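Local coordinates for protein beta-N-acetylglucosaminidase (Thermotoga maritima, PDB 3WO8) that probably hydrolyses terminal non-reducing N-acetyl-D-hexosamine residues in N-acetyl-beta-D-hexosaminides, as a TIM-barrel glycosidase of glycosyl hydrolase family 3, at residues 190-194 with 195-199. Numbering follows the deposited sequence.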
# COMPACT_ATOMS: atom_id res chain seq x y z
N VAL B 190 -38.50 -1.13 4.62
CA VAL B 190 -38.79 -0.02 3.73
C VAL B 190 -40.21 -0.21 3.21
O VAL B 190 -40.55 -1.24 2.60
CB VAL B 190 -37.78 0.05 2.57
CG1 VAL B 190 -38.13 1.17 1.57
CG2 VAL B 190 -36.38 0.24 3.13
N ASP B 191 -41.04 0.80 3.46
CA ASP B 191 -42.47 0.74 3.15
C ASP B 191 -42.86 1.63 1.98
O ASP B 191 -44.05 1.90 1.77
CB ASP B 191 -43.30 1.07 4.40
CG ASP B 191 -42.94 2.40 5.03
OD1 ASP B 191 -42.16 3.18 4.43
OD2 ASP B 191 -43.44 2.66 6.14
N ALA B 192 -41.87 2.08 1.22
CA ALA B 192 -42.13 3.00 0.13
C ALA B 192 -42.89 2.32 -0.99
O ALA B 192 -42.67 1.14 -1.28
CB ALA B 192 -40.83 3.59 -0.39
N PRO B 193 -43.82 3.05 -1.61
CA PRO B 193 -44.47 2.54 -2.79
C PRO B 193 -43.45 2.06 -3.82
O PRO B 193 -42.54 2.80 -4.19
CB PRO B 193 -45.25 3.77 -3.31
CG PRO B 193 -44.98 4.91 -2.36
CD PRO B 193 -44.51 4.25 -1.10
N PHE B 194 -43.62 0.84 -4.31
CA PHE B 194 -42.75 0.32 -5.37
C PHE B 194 -42.42 1.31 -6.47
O PHE B 194 -41.41 1.18 -7.13
CB PHE B 194 -43.38 -0.88 -6.03
CG PHE B 194 -42.62 -1.38 -7.22
CD1 PHE B 194 -41.61 -2.33 -7.07
CD2 PHE B 194 -42.90 -0.91 -8.49
CE1 PHE B 194 -40.92 -2.82 -8.18
CE2 PHE B 194 -42.20 -1.38 -9.61
CZ PHE B 194 -41.22 -2.34 -9.45
N GLU B 195 -43.29 2.27 -6.70
CA GLU B 195 -43.02 3.26 -7.73
C GLU B 195 -41.91 4.20 -7.25
O GLU B 195 -41.00 4.53 -8.01
CB GLU B 195 -44.29 4.04 -8.08
CG GLU B 195 -44.22 4.74 -9.43
CD GLU B 195 -44.90 6.12 -9.42
OE1 GLU B 195 -45.16 6.67 -10.51
OE2 GLU B 195 -45.17 6.65 -8.33
N LYS B 196 -41.98 4.64 -6.00
CA LYS B 196 -40.90 5.47 -5.45
C LYS B 196 -39.58 4.71 -5.55
O LYS B 196 -38.58 5.26 -6.01
CB LYS B 196 -41.18 5.86 -4.00
CG LYS B 196 -41.58 7.32 -3.81
CD LYS B 196 -41.19 7.80 -2.41
CE LYS B 196 -40.74 9.26 -2.39
NZ LYS B 196 -39.66 9.50 -1.38
N LEU B 197 -39.60 3.44 -5.13
CA LEU B 197 -38.47 2.53 -5.31
C LEU B 197 -37.87 2.50 -6.69
O LEU B 197 -36.64 2.63 -6.87
CB LEU B 197 -38.86 1.09 -5.03
CG LEU B 197 -38.37 0.54 -3.69
CD1 LEU B 197 -38.90 1.36 -2.52
CD2 LEU B 197 -38.73 -0.94 -3.56
N TRP B 198 -38.74 2.28 -7.67
CA TRP B 198 -38.33 2.13 -9.07
C TRP B 198 -37.72 3.43 -9.57
O TRP B 198 -36.67 3.43 -10.19
CB TRP B 198 -39.53 1.72 -9.93
CG TRP B 198 -39.14 1.45 -11.32
CD1 TRP B 198 -39.30 2.29 -12.37
CD2 TRP B 198 -38.44 0.29 -11.81
NE1 TRP B 198 -38.77 1.71 -13.50
CE2 TRP B 198 -38.24 0.49 -13.18
CE3 TRP B 198 -37.97 -0.89 -11.22
CZ2 TRP B 198 -37.58 -0.46 -14.00
CZ3 TRP B 198 -37.31 -1.85 -12.04
CH2 TRP B 198 -37.14 -1.62 -13.41
N GLU B 199 -38.39 4.52 -9.26
CA GLU B 199 -37.92 5.86 -9.58
C GLU B 199 -36.68 6.33 -8.85
O GLU B 199 -35.95 7.15 -9.38
CB GLU B 199 -39.02 6.87 -9.28
CG GLU B 199 -40.21 6.75 -10.20
CD GLU B 199 -41.24 7.83 -9.95
OE1 GLU B 199 -41.62 8.05 -8.78
OE2 GLU B 199 -41.65 8.45 -10.95
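Leu197 CD1 packs 3.6 Å from Ala192 CB and, more loosely, 4.2 Å from Val190 CG1, the small apolar centre of the N-capped start of helix 194-199 in the TIM-barrel domain. The example illustrates how a helix start can combine an apolar side chain reaching back to the preceding loop with an N-cap carbonyl that accepts the first backbone N-H bonds. Here the short strand 189-190, paired with strand 223-224, gives way to the helix through a loop with Pro193 at the N-cap. Tyr224 and Ile227 also touch Leu197. Phe194 and Trp198, one helical turn apart, lie side by side and point the same way, with Phe194 CZ 4.0 Å from Trp198 CE3. In both, CG stands anti to the backbone N (chi1 174° in Phe194), which sets the two rings off the helix in step, where they touch helix 236-247. Replacing Phe194 by alanine would remove the ring, which is likely to leave Trp198 CE3 without this neighbour. Lys246 and Arg206 both make cation-pi contacts with Trp198. At the polar edge, Trp198 N donates a hydrogen bond to Phe194 O (2.9 Å), tilted 33° from the carbonyl plane. Pro193 O accepts one from Leu197 N at 3.2 Å, in the carbonyl plane, and a weak, bent bond from Lys196 N.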